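Local atomic coordinates of CaaX farnesyltransferase beta subunit Ram1 (Aspergillus fumigatus, PDB entry 4L9P), a protein that probably binds the CaaX peptide and, paired with its alpha subunit, transfers a farnesyl group from farnesyl diphosphate to the peptide cysteine in a zinc-dependent reaction. Residues P289-S293 / R334-I338; R327-P333 / A381-T386. All coordinates share one frame; numbering follows the deposited sequence.

Interaction 1: residues P289-S293 / R334-I338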
ATOM      1  N   PRO B 289      17.382   1.117  -0.475  1.00  6.20           N
ATOM      2  CA  PRO B 289      16.924   0.455   0.765  1.00  5.99           C
ATOM      3  C   PRO B 289      17.017   1.414   1.976  1.00  5.72           C
ATOM      4  O   PRO B 289      16.218   1.266   2.904  1.00  6.15           O
ATOM      5  CB  PRO B 289      17.860  -0.781   0.907  1.00  7.28           C
ATOM      6  CG  PRO B 289      19.127  -0.366   0.136  1.00  7.26           C
ATOM      7  CD  PRO B 289      18.618   0.528  -1.034  1.00  6.39           C
ATOM      8  N   GLU B 290      17.996   2.322   1.985  1.00  5.99           N
ATOM      9  CA  GLU B 290      18.052   3.317   3.054  1.00  6.60           C
ATOM     10  C   GLU B 290      16.778   4.202   3.051  1.00  5.63           C
ATOM     11  O   GLU B 290      16.211   4.477   4.135  1.00  6.12           O
ATOM     12  CB  GLU B 290      19.296   4.194   2.885  1.00  8.23           C
ATOM     13  CG  GLU B 290      20.599   3.393   2.997  1.00 10.86           C
ATOM     14  CD  GLU B 290      21.121   2.858   1.693  1.00 13.65           C
ATOM     15  OE1 GLU B 290      20.401   2.801   0.698  1.00 11.40           O
ATOM     16  OE2 GLU B 290      22.317   2.479   1.654  1.00 19.15           O
ATOM     17  N   TYR B 291      16.308   4.608   1.871  1.00  5.61           N
ATOM     18  CA  TYR B 291      15.083   5.372   1.758  1.00  5.50           C
ATOM     19  C   TYR B 291      13.924   4.531   2.321  1.00  5.22           C
ATOM     20  O   TYR B 291      13.089   5.023   3.098  1.00  5.67           O
ATOM     21  CB  TYR B 291      14.854   5.714   0.296  1.00  5.56           C
ATOM     22  CG  TYR B 291      13.446   6.151  -0.023  1.00  6.50           C
ATOM     23  CD1 TYR B 291      13.011   7.431   0.265  1.00  7.44           C
ATOM     24  CD2 TYR B 291      12.545   5.258  -0.573  1.00  8.52           C
ATOM     25  CE1 TYR B 291      11.711   7.857  -0.043  1.00  7.63           C
ATOM     26  CE2 TYR B 291      11.280   5.617  -0.878  1.00  9.90           C
ATOM     27  CZ  TYR B 291      10.815   6.878  -0.590  1.00  8.61           C
ATOM     28  OH  TYR B 291       9.549   7.217  -0.990  1.00 11.23           O
ATOM     29  N   LEU B 292      13.859   3.256   1.941  1.00  4.69           N
ATOM     30  CA  LEU B 292      12.729   2.457   2.441  1.00  4.66           C
ATOM     31  C   LEU B 292      12.809   2.287   3.972  1.00  4.12           C
ATOM     32  O   LEU B 292      11.783   2.330   4.665  1.00  5.34           O
ATOM     33  CB  LEU B 292      12.727   1.088   1.766  1.00  4.95           C
ATOM     34  CG  LEU B 292      12.551   1.155   0.238  1.00  5.20           C
ATOM     35  CD1 LEU B 292      12.762  -0.224  -0.461  1.00  5.61           C
ATOM     36  CD2 LEU B 292      11.129   1.708  -0.107  1.00  7.07           C
ATOM     37  N   SER B 293      14.028   2.116   4.540  1.00  4.46           N
ATOM     38  CA  SER B 293      14.152   2.033   5.993  1.00  4.65           C
ATOM     39  C   SER B 293      13.581   3.309   6.666  1.00  4.87           C
ATOM     40  O   SER B 293      12.996   3.242   7.765  1.00  5.29           O
ATOM     41  CB  SER B 293      15.636   1.937   6.323  1.00  6.34           C
ATOM     42  OG  SER B 293      15.837   2.083   7.739  1.00  6.84           O
ATOM     43  N   ARG B 334      17.990  -6.238   7.657  1.00  9.70           N
ATOM     44  CA  ARG B 334      18.987  -5.193   7.697  1.00 10.29           C
ATOM     45  C   ARG B 334      18.296  -3.839   7.691  1.00  9.74           C
ATOM     46  O   ARG B 334      18.738  -2.917   8.420  1.00 11.41           O
ATOM     47  CB  ARG B 334      19.882  -5.299   6.495  1.00 10.32           C
ATOM     48  CG  ARG B 334      20.884  -4.115   6.440  1.00 14.28           C
ATOM     49  CD  ARG B 334      22.027  -4.320   5.462  1.00 18.00           C
ATOM     50  NE  ARG B 334      22.874  -3.113   5.460  1.00 22.59           N
ATOM     51  CZ  ARG B 334      23.887  -2.912   4.625  1.00 26.07           C
ATOM     52  NH1 ARG B 334      24.171  -3.845   3.725  1.00 27.26           N
ATOM     53  NH2 ARG B 334      24.602  -1.773   4.669  1.00 27.53           N
ATOM     54  N   TYR B 335      17.231  -3.669   6.882  1.00  7.64           N
ATOM     55  CA  TYR B 335      16.663  -2.327   6.671  1.00  6.68           C
ATOM     56  C   TYR B 335      15.363  -2.091   7.453  1.00  8.03           C
ATOM     57  O   TYR B 335      14.929  -0.943   7.560  1.00 10.30           O
ATOM     58  CB  TYR B 335      16.469  -2.062   5.153  1.00  6.95           C
ATOM     59  CG  TYR B 335      17.812  -1.968   4.461  1.00  7.59           C
ATOM     60  CD1 TYR B 335      18.623  -0.833   4.591  1.00  8.36           C
ATOM     61  CD2 TYR B 335      18.308  -3.056   3.728  1.00  8.55           C
ATOM     62  CE1 TYR B 335      19.891  -0.796   4.007  1.00  9.33           C
ATOM     63  CE2 TYR B 335      19.563  -3.030   3.107  1.00 10.49           C
ATOM     64  CZ  TYR B 335      20.332  -1.891   3.265  1.00 10.53           C
ATOM     65  OH  TYR B 335      21.574  -1.835   2.673  1.00 13.70           O
ATOM     66  N   MET B 336      14.732  -3.144   7.961  1.00  6.62           N
ATOM     67  CA  MET B 336      13.543  -2.985   8.774  1.00  5.85           C
ATOM     68  C   MET B 336      13.760  -3.616  10.124  1.00  5.99           C
ATOM     69  O   MET B 336      14.452  -4.640  10.248  1.00  7.96           O
ATOM     70  CB  MET B 336      12.342  -3.714   8.108  1.00  5.95           C
ATOM     71  CG  MET B 336      12.013  -3.113   6.736  1.00  7.85           C
ATOM     72  SD  MET B 336      11.291  -1.418   6.993  1.00  8.75           S
ATOM     73  CE  MET B 336      11.363  -0.831   5.304  1.00  8.40           C
ATOM     74  N   ASN B 337      13.144  -3.014  11.140  1.00  7.04           N
ATOM     75  CA  ASN B 337      13.085  -3.618  12.466  1.00  8.14           C
ATOM     76  C   ASN B 337      11.973  -4.688  12.407  1.00  7.95           C
ATOM     77  O   ASN B 337      10.790  -4.350  12.446  1.00  7.60           O
ATOM     78  CB  ASN B 337      12.770  -2.556  13.530  1.00 10.10           C
ATOM     79  CG  ASN B 337      12.814  -3.146  14.924  1.00 12.66           C
ATOM     80  OD1 ASN B 337      12.956  -4.335  15.062  1.00 14.61           O
ATOM     81  ND2 ASN B 337      12.705  -2.315  15.955  1.00 14.77           N
ATOM     82  N   ILE B 338      12.332  -5.966  12.294  1.00  8.61           N
ATOM     83  CA  ILE B 338      11.330  -7.012  12.193  1.00 11.08           C
ATOM     84  C   ILE B 338      10.557  -7.167  13.510  1.00 12.79           C
ATOM     85  O   ILE B 338       9.379  -7.541  13.493  1.00 12.40           O
ATOM     86  CB  ILE B 338      11.948  -8.346  11.637  1.00 14.48           C
ATOM     87  CG1 ILE B 338      12.356  -8.109  10.175  1.00 16.48           C
ATOM     88  CG2 ILE B 338      10.927  -9.467  11.682  1.00 17.09           C
ATOM     89  CD1 ILE B 338      13.124  -9.228   9.514  1.00 19.03           C
TER

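Interaction 2: residues R327-P333 / A381-T386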
ATOM      1  N   ARG B 327      18.429 -11.275  -1.089  1.00 10.94           N
ATOM      2  CA  ARG B 327      17.630 -12.323  -0.449  1.00 10.48           C
ATOM      3  C   ARG B 327      16.837 -11.724   0.698  1.00  9.02           C
ATOM      4  O   ARG B 327      17.335 -10.877   1.435  1.00  9.56           O
ATOM      5  CB  ARG B 327      18.580 -13.386   0.090  1.00 11.76           C
ATOM      6  CG  ARG B 327      19.256 -14.134  -1.041  1.00 14.99           C
ATOM      7  CD  ARG B 327      20.155 -15.213  -0.507  1.00 18.39           C
ATOM      8  NE  ARG B 327      20.530 -16.154  -1.577  1.00 22.78           N
ATOM      9  CZ  ARG B 327      21.008 -17.399  -1.384  1.00 25.28           C
ATOM     10  NH1 ARG B 327      21.226 -17.892  -0.160  1.00 26.82           N
ATOM     11  NH2 ARG B 327      21.313 -18.170  -2.429  1.00 26.49           N
ATOM     12  N   PRO B 328      15.584 -12.173   0.897  1.00  7.18           N
ATOM     13  CA  PRO B 328      14.743 -11.603   1.964  1.00  8.14           C
ATOM     14  C   PRO B 328      15.376 -11.644   3.353  1.00  8.04           C
ATOM     15  O   PRO B 328      15.335 -10.677   4.117  1.00  7.77           O
ATOM     16  CB  PRO B 328      13.496 -12.468   1.912  1.00  8.53           C
ATOM     17  CG  PRO B 328      13.403 -12.891   0.465  1.00  8.47           C
ATOM     18  CD  PRO B 328      14.867 -13.139   0.056  1.00  8.00           C
ATOM     19  N   GLU B 329      16.071 -12.749   3.677  1.00  8.69           N
ATOM     20  CA  GLU B 329      16.642 -12.878   5.021  1.00  8.63           C
ATOM     21  C   GLU B 329      17.902 -12.012   5.209  1.00  9.78           C
ATOM     22  O   GLU B 329      18.406 -11.883   6.328  1.00 11.19           O
ATOM     23  CB  GLU B 329      16.987 -14.379   5.289  1.00 10.40           C
ATOM     24  CG  GLU B 329      18.121 -14.920   4.384  1.00 12.51           C
ATOM     25  CD  GLU B 329      17.701 -15.498   3.024  1.00 14.18           C
ATOM     26  OE1 GLU B 329      16.631 -15.120   2.467  1.00 14.23           O
ATOM     27  OE2 GLU B 329      18.487 -16.343   2.460  1.00 17.16           O
ATOM     28  N   VAL B 330      18.393 -11.427   4.114  1.00 10.64           N
ATOM     29  CA  VAL B 330      19.486 -10.453   4.226  1.00 11.43           C
ATOM     30  C   VAL B 330      18.911  -9.061   4.256  1.00 10.76           C
ATOM     31  O   VAL B 330      19.171  -8.283   5.186  1.00 12.86           O
ATOM     32  CB  VAL B 330      20.492 -10.593   3.047  1.00 13.12           C
ATOM     33  CG1 VAL B 330      21.557  -9.474   3.069  1.00 16.11           C
ATOM     34  CG2 VAL B 330      21.153 -12.004   3.122  1.00 14.21           C
ATOM     35  N   VAL B 331      18.077  -8.737   3.275  0.60  9.86           N
ATOM     36  CA  VAL B 331      17.730  -7.346   3.091  0.60  9.66           C
ATOM     37  C   VAL B 331      16.668  -6.910   4.106  0.60  9.10           C
ATOM     38  O   VAL B 331      16.808  -5.853   4.696  0.60  9.62           O
ATOM     39  CB  VAL B 331      17.252  -7.094   1.620  0.60  9.96           C
ATOM     40  CG1 VAL B 331      17.007  -5.637   1.406  0.60  9.26           C
ATOM     41  CG2 VAL B 331      18.282  -7.631   0.615  0.60 10.98           C
ATOM     42  N   VAL B 332      15.651  -7.718   4.377  1.00  8.43           N
ATOM     43  CA  VAL B 332      14.538  -7.231   5.200  1.00  8.40           C
ATOM     44  C   VAL B 332      14.998  -6.967   6.653  1.00  8.60           C
ATOM     45  O   VAL B 332      14.734  -5.907   7.179  1.00  9.67           O
ATOM     46  CB  VAL B 332      13.332  -8.165   5.130  1.00  9.06           C
ATOM     47  CG1 VAL B 332      12.216  -7.677   6.093  1.00  9.84           C
ATOM     48  CG2 VAL B 332      12.809  -8.192   3.698  1.00 10.50           C
ATOM     49  N   PRO B 333      15.797  -7.869   7.296  1.00  9.63           N
ATOM     50  CA  PRO B 333      16.212  -7.565   8.686  1.00 10.59           C
ATOM     51  C   PRO B 333      17.256  -6.464   8.748  1.00 10.08           C
ATOM     52  O   PRO B 333      17.373  -5.809   9.786  1.00 11.64           O
ATOM     53  CB  PRO B 333      16.793  -8.875   9.190  1.00 12.90           C
ATOM     54  CG  PRO B 333      16.285  -9.961   8.254  1.00 12.65           C
ATOM     55  CD  PRO B 333      16.121  -9.260   6.917  1.00 10.37           C
ATOM     56  N   ALA B 381       9.751 -15.500   4.451  1.00  7.02           N
ATOM     57  CA  ALA B 381      11.048 -15.835   3.816  1.00  7.40           C
ATOM     58  C   ALA B 381      12.198 -15.138   4.539  1.00  6.90           C
ATOM     59  O   ALA B 381      13.317 -15.667   4.613  1.00  9.78           O
ATOM     60  CB  ALA B 381      11.053 -15.419   2.346  1.00  8.13           C
ATOM     61  N   ALA B 382      11.967 -13.911   5.026  1.00  6.75           N
ATOM     62  CA  ALA B 382      13.030 -13.210   5.752  1.00  7.45           C
ATOM     63  C   ALA B 382      13.400 -13.949   7.038  1.00  9.01           C
ATOM     64  O   ALA B 382      14.560 -13.935   7.434  1.00 11.79           O
ATOM     65  CB  ALA B 382      12.630 -11.749   6.048  1.00  8.22           C
ATOM     66  N   LEU B 383      12.420 -14.630   7.650  1.00  8.54           N
ATOM     67  CA  LEU B 383      12.638 -15.390   8.869  1.00  9.65           C
ATOM     68  C   LEU B 383      13.162 -16.804   8.565  1.00 10.02           C
ATOM     69  O   LEU B 383      14.025 -17.330   9.327  1.00 13.30           O
ATOM     70  CB  LEU B 383      11.314 -15.544   9.616  1.00 10.19           C
ATOM     71  CG  LEU B 383      10.733 -14.203  10.146  1.00 10.57           C
ATOM     72  CD1 LEU B 383       9.389 -14.401  10.821  1.00 10.85           C
ATOM     73  CD2 LEU B 383      11.742 -13.477  11.048  1.00 12.94           C
ATOM     74  N   ASP B 384      12.695 -17.428   7.482  1.00  9.42           N
ATOM     75  CA  ASP B 384      13.101 -18.817   7.166  1.00 11.30           C
ATOM     76  C   ASP B 384      14.412 -18.917   6.417  1.00 13.02           C
ATOM     77  O   ASP B 384      15.158 -19.910   6.556  1.00 15.20           O
ATOM     78  CB  ASP B 384      12.064 -19.451   6.240  1.00 11.12           C
ATOM     79  CG  ASP B 384      10.778 -19.778   6.938  1.00 12.68           C
ATOM     80  OD1 ASP B 384      10.753 -19.836   8.200  1.00 14.68           O
ATOM     81  OD2 ASP B 384       9.778 -19.953   6.205  1.00 13.14           O
ATOM     82  N   GLY B 385      14.722 -17.914   5.619  1.00 12.88           N
ATOM     83  CA  GLY B 385      15.846 -17.979   4.708  1.00 14.61           C
ATOM     84  C   GLY B 385      15.552 -18.765   3.446  1.00 15.37           C
ATOM     85  O   GLY B 385      14.482 -19.401   3.291  1.00 16.09           O
ATOM     86  N   THR B 386      16.533 -18.742   2.557  1.00 16.27           N
ATOM     87  CA  THR B 386      16.415 -19.322   1.252  1.00 17.90           C
ATOM     88  C   THR B 386      16.408 -20.849   1.371  1.00 20.01           C
ATOM     89  O   THR B 386      17.191 -21.429   2.134  1.00 21.55           O
ATOM     90  CB  THR B 386      17.591 -18.777   0.388  1.00 18.30           C
ATOM     91  OG1 THR B 386      17.317 -17.392   0.091  1.00 20.33           O
ATOM     92  CG2 THR B 386      17.689 -19.502  -0.897  1.00 18.79           C
TER

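Interaction 1: residues P289-S293 / R334-I338
Pro289 CB sits over one face of the Tyr335 ring where two short helices of the alpha-alpha toroid, 288-293 and 328-335, come together. The tyrosine side chain can be followed outward. Tyr335 CB lies 4.0 Å from the carbonyl O of Pro289, the torsion chi1 of -67° having set CG anti to the carbonyl carbon and beside the backbone N. From there the ring runs side by side with the proline, both pointing the same way. All six ring carbons are within 3.8 Å of Pro289 CB, which sits 3.4 Å from the Tyr335 ring centroid and 4° off the ring normal, the geometry of a CH-pi contact centred on the face. Farther out, Tyr335 CZ and Tyr335 OH meet Pro289 CG, Tyr335 OH at 3.8 Å. The opposite face carries Arg334 CG, offset toward the rim, and the arginine's guanidinium in turn receives Tyr335 OH over one of its faces, so the ring lies between Pro289 and the Arg334 side chain. Ser293 CB approaches the ring edge near its plane.

The polar side of the contact belongs to the subunit interface: Ser293 OG and Tyr335 O both hydrogen-bond to Lys230 NZ of the alpha subunit, which bridges the two segments. Helical geometry ends at Met336, and Asn337 serves as N-cap of helix 338-346. The methionine side chain, bent at chi2 (-70°), returns toward helix 288-293, where Leu322 of helix 312-323 also touches it. Met336 CE reaches Leu292 CB at 4.2 Å and comes to 3.3 Å from Leu292 O.

Interaction 2: residues R327-P333 / A381-T386
Chi1 of 66° places Glu329 CG between its own backbone N and carbonyl carbon, and a bend at chi2 (-88°) then carries the carboxylate past Gly385 to Thr386. There Glu329 OE2 takes two bonds from one residue: a short one from Thr386 OG1 at 2.8 Å, received on the syn lone pair, and a weak one from Thr386 N at 3.1 Å with an N-H...O angle of 139°. The pair holds the carboxylate over the turn that ends helix 375-384. Gly385, the first residue past the helix and of positive phi, has its CA 3.5 Å from Glu329 CD. Arg327, extended from CG to NE, crosses Thr386 at about a right angle; Thr386 CG2 rests 3.9 Å above the Arg327 guanidinium plane, over its centre.

Nearer the helix bodies the backbones come close, Glu329 CA and Ala382 CA being 3.7 Å apart, with a CA-H...O contact from Glu329 CA to Ala382 O. Ala382 acts as a knob in a hole formed by Pro328, Glu329, Val332 and Pro333, its CB 3.8 Å from Val332 CB and 3.5 Å from Pro328 O. Beside it, Ala381 CB meets Pro328 CB and CG.

The pair of helices is covered by others of the toroid: Val332 and Pro328 also pack on helix 312-323, Val332, Pro333 and Leu383 meet Ile338 of helix 338-346, and Pro328 and Thr386 reach Cys450, just beyond strand 446-449.

Overall arrangement
Interactions 1 and 2 share helix 328-335 and have centres about 12 Å apart, on the same side of the chain's centre and within the alpha-alpha toroid. Along the chain their segments alternate, 289-293, 327-333, 334-338, 381-386, so the two long-range closures overlap in sequence. Helix 328-335 meets helix 288-293 through its last residue, Tyr335, with Met336 just past it, and helix 375-384 through residues from Pro328 to Pro333. Ile338 couples the contacts directly, Ile338 CD1 lying 3.5 Å from Pro333 CG. Both contacts lie away from the zinc and the bound isoprenoid analogue's pocket, but both border the alpha subunit, whose Ser227 hydrogen-bonds to Pro333 O and, weakly, to Met336 O.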